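Local atomic coordinates of hydroxyglutarate synthase (Pseudomonas putida, PDB entry 6W1G), a protein that catalyses the iron(II)-dependent decarboxylation and hydroxylation of 2-oxoadipate to D-2-hydroxyglutarate, using molecular oxygen, in D-lysine catabolism. Residues S8-F16 with F88-V96; A55-R64 with H390-D398. All blocks are in the same frame, centred on the assembly; numbering follows the deposited sequence.

Contact 1 of 2, residues S8-F16 with F88-V96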
loop_
_atom_site.group_PDB
_atom_site.type_symbol
_atom_site.label_atom_id
_atom_site.label_comp_id
_atom_site.label_asym_id
_atom_site.label_seq_id
_atom_site.Cartn_x
_atom_site.Cartn_y
_atom_site.Cartn_z
ATOM N N SER A 8 -12.179 -18.661 3.776
ATOM C CA SER A 8 -10.973 -18.095 4.342
ATOM C C SER A 8 -11.084 -16.572 4.320
ATOM O O SER A 8 -11.576 -15.983 3.333
ATOM C CB SER A 8 -9.780 -18.512 3.532
ATOM O OG SER A 8 -9.816 -17.903 2.304
ATOM N N PRO A 9 -10.569 -15.895 5.344
ATOM C CA PRO A 9 -10.498 -14.440 5.264
ATOM C C PRO A 9 -9.739 -13.953 4.036
ATOM O O PRO A 9 -10.079 -12.909 3.468
ATOM C CB PRO A 9 -9.773 -14.072 6.564
ATOM C CG PRO A 9 -10.165 -15.183 7.512
ATOM C CD PRO A 9 -10.200 -16.409 6.679
ATOM N N ASP A 10 -8.708 -14.692 3.605
ATOM C CA ASP A 10 -7.969 -14.276 2.412
ATOM C C ASP A 10 -8.861 -14.256 1.179
ATOM O O ASP A 10 -8.738 -13.378 0.318
ATOM C CB ASP A 10 -6.799 -15.240 2.159
ATOM C CG ASP A 10 -5.743 -15.214 3.247
ATOM O OD1 ASP A 10 -5.497 -14.174 3.893
ATOM O OD2 ASP A 10 -5.129 -16.272 3.435
ATOM N N SER A 11 -9.791 -15.204 1.076
ATOM C CA SER A 11 -10.705 -15.234 -0.064
ATOM C C SER A 11 -11.660 -14.057 -0.023
ATOM O O SER A 11 -12.013 -13.498 -1.062
ATOM C CB SER A 11 -11.455 -16.557 -0.143
ATOM O OG SER A 11 -12.440 -16.695 0.858
ATOM N N ILE A 12 -12.146 -13.698 1.162
ATOM C CA ILE A 12 -13.002 -12.521 1.286
ATOM C C ILE A 12 -12.235 -11.264 0.856
ATOM O O ILE A 12 -12.778 -10.412 0.139
ATOM C CB ILE A 12 -13.539 -12.348 2.717
ATOM C CG1 ILE A 12 -14.215 -13.640 3.203
ATOM C CG2 ILE A 12 -14.551 -11.228 2.779
ATOM C CD1 ILE A 12 -14.788 -13.541 4.632
ATOM N N ARG A 13 -10.966 -11.137 1.283
ATOM C CA ARG A 13 -10.156 -9.996 0.883
ATOM C C ARG A 13 -10.015 -9.924 -0.631
ATOM O O ARG A 13 -10.152 -8.852 -1.229
ATOM C CB ARG A 13 -8.785 -10.092 1.545
ATOM C CG ARG A 13 -7.920 -8.896 1.289
ATOM C CD ARG A 13 -6.640 -8.872 2.102
ATOM N NE ARG A 13 -5.772 -9.980 1.814
ATOM C CZ ARG A 13 -5.616 -11.100 2.512
ATOM N NH1 ARG A 13 -6.292 -11.343 3.613
ATOM N NH2 ARG A 13 -4.762 -12.012 2.079
ATOM N N ALA A 14 -9.744 -11.065 -1.289
ATOM C CA ALA A 14 -9.607 -11.026 -2.752
ATOM C C ALA A 14 -10.894 -10.586 -3.403
ATOM O O ALA A 14 -10.894 -9.795 -4.363
ATOM C CB ALA A 14 -9.184 -12.403 -3.260
ATOM N N GLN A 15 -12.026 -11.097 -2.908
ATOM C CA GLN A 15 -13.324 -10.715 -3.456
ATOM C C GLN A 15 -13.624 -9.236 -3.233
ATOM O O GLN A 15 -14.169 -8.546 -4.119
ATOM C CB GLN A 15 -14.404 -11.577 -2.826
ATOM C CG GLN A 15 -14.417 -12.992 -3.352
ATOM C CD GLN A 15 -15.346 -13.894 -2.598
ATOM O OE1 GLN A 15 -15.903 -13.516 -1.573
ATOM N NE2 GLN A 15 -15.501 -15.106 -3.090
ATOM N N PHE A 16 -13.275 -8.726 -2.058
ATOM C CA PHE A 16 -13.492 -7.321 -1.755
ATOM C C PHE A 16 -12.643 -6.431 -2.643
ATOM O O PHE A 16 -13.135 -5.434 -3.192
ATOM C CB PHE A 16 -13.184 -7.061 -0.273
ATOM C CG PHE A 16 -13.365 -5.637 0.157
ATOM C CD1 PHE A 16 -14.622 -5.121 0.416
ATOM C CD2 PHE A 16 -12.288 -4.803 0.301
ATOM C CE1 PHE A 16 -14.793 -3.789 0.809
ATOM C CE2 PHE A 16 -12.467 -3.487 0.680
ATOM C CZ PHE A 16 -13.718 -2.980 0.925
ATOM N N PHE A 88 -11.935 -4.615 8.545
ATOM C CA PHE A 88 -10.825 -5.192 7.812
ATOM C C PHE A 88 -10.330 -6.501 8.416
ATOM O O PHE A 88 -9.828 -7.353 7.676
ATOM C CB PHE A 88 -9.699 -4.155 7.690
ATOM C CG PHE A 88 -9.984 -3.011 6.771
ATOM C CD1 PHE A 88 -10.553 -3.212 5.553
ATOM C CD2 PHE A 88 -9.622 -1.722 7.133
ATOM C CE1 PHE A 88 -10.782 -2.141 4.701
ATOM C CE2 PHE A 88 -9.859 -0.689 6.303
ATOM C CZ PHE A 88 -10.449 -0.893 5.101
ATOM N N ALA A 89 -10.509 -6.697 9.706
ATOM C CA ALA A 89 -10.114 -7.956 10.319
ATOM C C ALA A 89 -10.939 -9.128 9.796
ATOM O O ALA A 89 -10.422 -10.242 9.725
ATOM C CB ALA A 89 -10.221 -7.853 11.852
ATOM N N VAL A 90 -12.187 -8.897 9.375
ATOM C CA VAL A 90 -12.987 -9.955 8.740
ATOM C C VAL A 90 -12.257 -10.513 7.538
ATOM O O VAL A 90 -12.377 -11.690 7.188
ATOM C CB VAL A 90 -14.381 -9.408 8.338
ATOM C CG1 VAL A 90 -15.147 -10.447 7.537
ATOM C CG2 VAL A 90 -15.133 -9.003 9.589
ATOM N N MET A 91 -11.501 -9.652 6.855
ATOM C CA MET A 91 -10.752 -9.992 5.652
ATOM C C MET A 91 -9.279 -10.259 5.919
ATOM O O MET A 91 -8.464 -10.175 4.989
ATOM C CB MET A 91 -10.923 -8.874 4.635
ATOM C CG MET A 91 -12.362 -8.696 4.261
ATOM S SD MET A 91 -12.673 -7.506 2.980
ATOM C CE MET A 91 -12.328 -6.114 3.779
ATOM N N GLY A 92 -8.914 -10.563 7.165
ATOM C CA GLY A 92 -7.555 -10.929 7.432
ATOM C C GLY A 92 -6.563 -9.789 7.331
ATOM O O GLY A 92 -5.365 -10.047 7.143
ATOM N N MET A 93 -7.033 -8.546 7.446
ATOM C CA MET A 93 -6.172 -7.383 7.287
ATOM C C MET A 93 -5.941 -6.776 8.644
ATOM O O MET A 93 -6.924 -6.472 9.340
ATOM C CB MET A 93 -6.858 -6.385 6.351
ATOM C CG MET A 93 -7.017 -6.944 4.956
ATOM S SD MET A 93 -8.218 -6.060 3.905
ATOM C CE MET A 93 -7.239 -4.621 3.585
ATOM N N GLN A 94 -4.748 -6.575 9.036
ATOM C CA GLN A 94 -4.307 -6.023 10.296
ATOM C C GLN A 94 -3.626 -4.691 10.083
ATOM O O GLN A 94 -3.037 -4.467 9.031
ATOM C CB GLN A 94 -3.346 -6.967 11.005
ATOM C CG GLN A 94 -3.930 -8.317 11.217
ATOM C CD GLN A 94 -2.916 -9.258 11.832
ATOM O OE1 GLN A 94 -2.280 -8.928 12.841
ATOM N NE2 GLN A 94 -2.737 -10.431 11.221
ATOM N N PRO A 95 -3.623 -3.798 11.085
ATOM C CA PRO A 95 -2.942 -2.497 10.915
ATOM C C PRO A 95 -1.434 -2.639 11.012
ATOM O O PRO A 95 -0.931 -3.158 12.020
ATOM C CB PRO A 95 -3.500 -1.662 12.071
ATOM C CG PRO A 95 -3.871 -2.714 13.103
ATOM C CD PRO A 95 -4.342 -3.912 12.378
ATOM N N VAL A 96 -0.734 -2.193 9.986
ATOM C CA VAL A 96 0.719 -2.303 9.914
ATOM C C VAL A 96 1.280 -0.915 9.662
ATOM O O VAL A 96 0.868 -0.231 8.718
ATOM C CB VAL A 96 1.158 -3.272 8.798
ATOM C CG1 VAL A 96 2.671 -3.349 8.768
ATOM C CG2 VAL A 96 0.517 -4.625 8.995
HETATM O O HOH W 1 -4.579 -12.859 6.480
#
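Arg-13 NH1 serves two acceptors: Met-91 O across the contact, with NH1 to O at 2.8 Å and an angle of 152° at the hydrogen, and Asp-10 OD1 one helical turn back. Both lie close to the guanidinium plane. Asp-10 OD1 is itself gripped three times: NH1 comes to its anti lone pair, NH2 (2.9 Å from OD1) meets it from above the carboxylate plane, and a water donates to it. The same water donates to Gly-92 O, 3.0 Å away, a second polar bridge between the segments. With NE bound to Ser-124 O as well, the guanidinium can hardly turn. The bend at chi3 (62°) swings it back toward Asp-10, while CD rests on Met-93 CG at 3.5 Å. Replacing Arg-13 by an alanine would probably leave Met-91 O and the Asp-10 carboxylate without their shared charged partner.

Beside this polar patch, Met-91 fills the hydrophobic side of the joint. Its CG meets Ile-12 CG2 at 3.7 Å, the two side chains crossing at about a right angle. Farther along, the methyl CE lies over one face of the Phe-16 ring, 3.9 Å from the centroid, and SD reaches the ring obliquely, a Met-aromatic contact. Phe-16 CG is anti to its backbone N (chi1 180°), which turns the ring toward this thioether. Ile-12 and Phe-16 are covered further by helix 176-188.

Pro-9 CB packs on Val-90 O at 3.6 Å and also lies near Gly-92 N. Gly-92, with positive phi, is the C-prime residue of a Schellman motif: Met-93 N bonds to Phe-88 O and Gly-92 N to Ala-89 O. The first turns of helix 9-27 thus pack against a Schellman-capped helix C-terminus, just where the chain enters strand 94-100 of the mixed sheet.

Contact 2 of 2, residues A55-R64 with H390-D398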
loop_
_atom_site.group_PDB
_atom_site.type_symbol
_atom_site.label_atom_id
_atom_site.label_comp_id
_atom_site.label_asym_id
_atom_site.label_seq_id
_atom_site.Cartn_x
_atom_site.Cartn_y
_atom_site.Cartn_z
ATOM N N ALA A 55 12.091 -14.052 -11.211
ATOM C CA ALA A 55 11.920 -13.562 -9.856
ATOM C C ALA A 55 10.477 -13.719 -9.402
ATOM O O ALA A 55 10.201 -14.182 -8.284
ATOM C CB ALA A 55 12.403 -12.119 -9.740
ATOM N N LEU A 56 9.541 -13.311 -10.268
ATOM C CA LEU A 56 8.141 -13.376 -9.899
ATOM C C LEU A 56 7.631 -14.806 -9.819
ATOM O O LEU A 56 6.703 -15.103 -9.045
ATOM C CB LEU A 56 7.316 -12.554 -10.897
ATOM C CG LEU A 56 7.640 -11.080 -10.991
ATOM C CD1 LEU A 56 7.037 -10.477 -12.222
ATOM C CD2 LEU A 56 7.141 -10.321 -9.751
ATOM N N ARG A 57 8.220 -15.726 -10.580
ATOM C CA ARG A 57 7.883 -17.134 -10.447
ATOM C C ARG A 57 8.391 -17.710 -9.122
ATOM O O ARG A 57 7.626 -18.344 -8.401
ATOM C CB ARG A 57 8.480 -17.928 -11.617
ATOM C CG ARG A 57 8.140 -19.382 -11.573
ATOM C CD ARG A 57 8.871 -20.247 -12.583
ATOM N NE ARG A 57 10.301 -20.361 -12.352
ATOM C CZ ARG A 57 10.864 -21.163 -11.455
ATOM N NH1 ARG A 57 10.135 -21.944 -10.649
ATOM N NH2 ARG A 57 12.176 -21.174 -11.368
ATOM N N TRP A 58 9.651 -17.442 -8.766
ATOM C CA TRP A 58 10.201 -17.976 -7.523
ATOM C C TRP A 58 9.323 -17.596 -6.355
ATOM O O TRP A 58 9.083 -18.407 -5.458
ATOM C CB TRP A 58 11.622 -17.477 -7.260
ATOM C CG TRP A 58 12.663 -18.181 -8.047
ATOM C CD1 TRP A 58 13.395 -17.690 -9.071
ATOM C CD2 TRP A 58 13.118 -19.536 -7.855
ATOM N NE1 TRP A 58 14.283 -18.637 -9.565
ATOM C CE2 TRP A 58 14.104 -19.780 -8.827
ATOM C CE3 TRP A 58 12.776 -20.553 -6.965
ATOM C CZ2 TRP A 58 14.764 -21.017 -8.924
ATOM C CZ3 TRP A 58 13.425 -21.767 -7.062
ATOM C CH2 TRP A 58 14.384 -21.979 -8.027
ATOM N N THR A 59 8.937 -16.325 -6.275
ATOM C CA THR A 59 8.268 -15.825 -5.084
ATOM C C THR A 59 6.766 -16.038 -5.113
ATOM O O THR A 59 6.099 -15.763 -4.121
ATOM C CB THR A 59 8.529 -14.334 -4.937
ATOM O OG1 THR A 59 7.928 -13.676 -6.039
ATOM C CG2 THR A 59 10.007 -13.995 -4.835
ATOM N N GLY A 60 6.242 -16.489 -6.237
ATOM C CA GLY A 60 4.832 -16.636 -6.435
ATOM C C GLY A 60 4.106 -15.357 -6.750
ATOM O O GLY A 60 2.889 -15.403 -7.009
ATOM N N GLU A 61 4.795 -14.216 -6.776
ATOM C CA GLU A 61 4.115 -12.974 -7.069
ATOM C C GLU A 61 3.495 -12.953 -8.459
ATOM O O GLU A 61 2.548 -12.176 -8.695
ATOM C CB GLU A 61 5.096 -11.804 -6.962
ATOM C CG GLU A 61 5.531 -11.484 -5.556
ATOM C CD GLU A 61 6.675 -10.491 -5.620
ATOM O OE1 GLU A 61 6.392 -9.286 -5.824
ATOM O OE2 GLU A 61 7.838 -10.950 -5.504
ATOM N N ILE A 62 3.991 -13.790 -9.392
ATOM C CA ILE A 62 3.377 -13.833 -10.718
ATOM C C ILE A 62 1.886 -14.116 -10.617
ATOM O O ILE A 62 1.098 -13.619 -11.415
ATOM C CB ILE A 62 4.131 -14.849 -11.603
ATOM C CG1 ILE A 62 3.789 -14.679 -13.085
ATOM C CG2 ILE A 62 3.906 -16.278 -11.096
ATOM C CD1 ILE A 62 4.811 -15.355 -14.002
ATOM N N GLU A 63 1.463 -14.904 -9.641
ATOM C CA GLU A 63 0.052 -15.245 -9.523
ATOM C C GLU A 63 -0.792 -14.157 -8.880
ATOM O O GLU A 63 -2.003 -14.150 -9.073
ATOM C CB GLU A 63 -0.077 -16.562 -8.757
ATOM C CG GLU A 63 0.692 -17.706 -9.450
ATOM C CD GLU A 63 0.579 -19.053 -8.772
ATOM O OE1 GLU A 63 0.117 -19.119 -7.615
ATOM O OE2 GLU A 63 0.964 -20.056 -9.410
ATOM N N ARG A 64 -0.201 -13.251 -8.129
ATOM C CA ARG A 64 -0.954 -12.196 -7.433
ATOM C C ARG A 64 -0.918 -10.870 -8.187
ATOM O O ARG A 64 -1.700 -9.964 -7.890
ATOM C CB ARG A 64 -0.436 -12.006 -5.989
ATOM C CG ARG A 64 0.737 -11.082 -5.883
ATOM C CD ARG A 64 1.402 -11.056 -4.479
ATOM N NE ARG A 64 2.016 -9.778 -4.251
ATOM C CZ ARG A 64 2.538 -9.347 -3.112
ATOM N NH1 ARG A 64 2.728 -10.162 -2.110
ATOM N NH2 ARG A 64 2.849 -8.071 -2.975
ATOM N N HIS A 390 18.249 -20.602 -4.312
ATOM C CA HIS A 390 18.098 -19.357 -5.051
ATOM C C HIS A 390 17.419 -18.332 -4.140
ATOM O O HIS A 390 16.554 -18.694 -3.365
ATOM C CB HIS A 390 17.174 -19.628 -6.259
ATOM C CG HIS A 390 16.990 -18.450 -7.135
ATOM N ND1 HIS A 390 17.885 -18.118 -8.117
ATOM C CD2 HIS A 390 16.054 -17.480 -7.126
ATOM C CE1 HIS A 390 17.476 -17.007 -8.721
ATOM N NE2 HIS A 390 16.385 -16.579 -8.107
ATOM N N PHE A 391 17.827 -17.074 -4.229
ATOM C CA PHE A 391 17.216 -16.017 -3.451
ATOM C C PHE A 391 16.672 -14.898 -4.323
ATOM O O PHE A 391 17.201 -14.602 -5.401
ATOM C CB PHE A 391 18.164 -15.483 -2.365
ATOM C CG PHE A 391 19.397 -14.789 -2.881
ATOM C CD1 PHE A 391 19.430 -13.421 -3.109
ATOM C CD2 PHE A 391 20.549 -15.473 -3.104
ATOM C CE1 PHE A 391 20.614 -12.813 -3.540
ATOM C CE2 PHE A 391 21.702 -14.852 -3.567
ATOM C CZ PHE A 391 21.716 -13.523 -3.778
ATOM N N GLU A 392 15.611 -14.279 -3.834
ATOM C CA GLU A 392 15.054 -13.071 -4.427
ATOM C C GLU A 392 14.677 -12.128 -3.310
ATOM O O GLU A 392 14.371 -12.575 -2.200
ATOM C CB GLU A 392 13.818 -13.330 -5.285
ATOM C CG GLU A 392 14.022 -14.174 -6.561
ATOM C CD GLU A 392 14.863 -13.508 -7.656
ATOM O OE1 GLU A 392 15.126 -12.290 -7.597
ATOM O OE2 GLU A 392 15.215 -14.252 -8.612
ATOM N N ALA A 393 14.651 -10.831 -3.597
ATOM C CA ALA A 393 14.202 -9.907 -2.578
ATOM C C ALA A 393 12.744 -10.153 -2.209
ATOM O O ALA A 393 11.916 -10.539 -3.034
ATOM C CB ALA A 393 14.374 -8.470 -3.046
ATOM N N LEU A 394 12.447 -9.895 -0.943
ATOM C CA LEU A 394 11.091 -9.916 -0.417
ATOM C C LEU A 394 10.390 -8.628 -0.788
ATOM O O LEU A 394 10.887 -7.561 -0.433
ATOM C CB LEU A 394 11.171 -10.052 1.093
ATOM C CG LEU A 394 9.823 -10.088 1.821
ATOM C CD1 LEU A 394 8.976 -11.236 1.415
ATOM C CD2 LEU A 394 10.080 -10.053 3.333
ATOM N N VAL A 395 9.240 -8.720 -1.447
ATOM C CA VAL A 395 8.539 -7.524 -1.920
ATOM C C VAL A 395 8.021 -6.695 -0.766
ATOM O O VAL A 395 7.466 -7.209 0.212
ATOM C CB VAL A 395 7.462 -7.903 -2.942
ATOM C CG1 VAL A 395 6.372 -8.844 -2.345
ATOM C CG2 VAL A 395 6.817 -6.654 -3.572
ATOM N N TYR A 396 8.138 -5.385 -0.931
ATOM C CA TYR A 396 7.644 -4.408 0.036
ATOM C C TYR A 396 6.143 -4.291 -0.072
ATOM O O TYR A 396 5.605 -4.075 -1.168
ATOM C CB TYR A 396 8.315 -3.081 -0.304
ATOM C CG TYR A 396 8.073 -1.988 0.733
ATOM C CD1 TYR A 396 8.468 -2.183 2.047
ATOM C CD2 TYR A 396 7.499 -0.780 0.393
ATOM C CE1 TYR A 396 8.313 -1.187 3.016
ATOM C CE2 TYR A 396 7.350 0.227 1.330
ATOM C CZ TYR A 396 7.746 -0.007 2.659
ATOM O OH TYR A 396 7.641 0.929 3.658
ATOM N N GLU A 397 5.468 -4.399 1.066
ATOM C CA GLU A 397 4.022 -4.394 1.170
ATOM C C GLU A 397 3.456 -3.115 1.738
ATOM O O GLU A 397 2.218 -2.964 1.783
ATOM C CB GLU A 397 3.556 -5.549 2.110
ATOM C CG GLU A 397 4.045 -6.892 1.678
ATOM C CD GLU A 397 3.382 -7.489 0.443
ATOM O OE1 GLU A 397 2.481 -6.851 -0.161
ATOM O OE2 GLU A 397 3.804 -8.618 0.043
ATOM N N ASP A 398 4.314 -2.189 2.168
ATOM C CA ASP A 398 3.904 -0.974 2.899
ATOM C C ASP A 398 4.086 0.259 2.011
ATOM O O ASP A 398 3.950 0.167 0.787
ATOM C CB ASP A 398 4.622 -0.986 4.234
ATOM C CG ASP A 398 4.210 -2.197 5.041
ATOM O OD1 ASP A 398 3.036 -2.230 5.441
ATOM O OD2 ASP A 398 5.032 -3.128 5.199
HETATM O O HOH W 2 9.123 -11.149 -3.055
#
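Trp-58 and His-390 form an offset stack, the indole five-membered ring and the imidazole having centroids 3.8 Å apart and planes at 15°. His-390 CB continues the overlap over the face of the six-membered ring, and Arg-57 NH2 lies over the opposite face of the indole, so the tryptophan is sandwiched. The imidazole is fixed in rotation by an almost straight bond from NE2 to Glu-392 OE2, 2.7 Å away. A bend at chi2 (-68°) curls the Glu-392 chain back, bringing its carboxylate to that histidine and laying OE1 against Ala-55 CB at 3.5 Å.

Next in the row, Glu-61 points its carboxylate at Val-395, with OE1 3.4 Å from CB. Thr-59 OG1 donates to Glu-61 OE2 while accepting from Glu-61 N in an ST turn, and Arg-230 pairs with OE1. A water joins OE2 to Ala-393 O and Val-395 N. Arg-64 grips Glu-397 end-on but twisted: NH1 reaches the syn lone pair of OE2 at 2.9 Å in the guanidinium plane, whereas the NH2 bond to OE1 (3.1 Å) is tilted from it. The stronger partner of Glu-397 is Arg-127, at OE1; Glu-68 pairs with Arg-64 NE, extending the buried Arg-64/Glu-397 pair into a charge network. At the stacked end, the axis of residues 55-59 runs at 102° to that of residues 390-393, a helix laid across one strand of a two-stranded antiparallel sheet.

The two contacts lie 20 Å apart between centres, and their segments alternate along the chain. Contact 1 is largely buried and holds the N-terminal helix 9-27 to the turn after helix 78-90; contact 2 is partly buried and joins helices 50-59 and 61-64 to strand 389-393 and the loop after it. Thioether and aliphatic packing dominates the first, with one arginine and its acceptors at its side, whereas stacked rings, carboxylates and a salt bridge carry the second. They meet in packing, Val-96 CG1 lying 3.5 Å from Asp-398 OD1. The same oxygen forms a salt bridge with Arg-114, so the far end of segment 390-398 reaches the five-stranded mixed sheet that segment 88-96 enters.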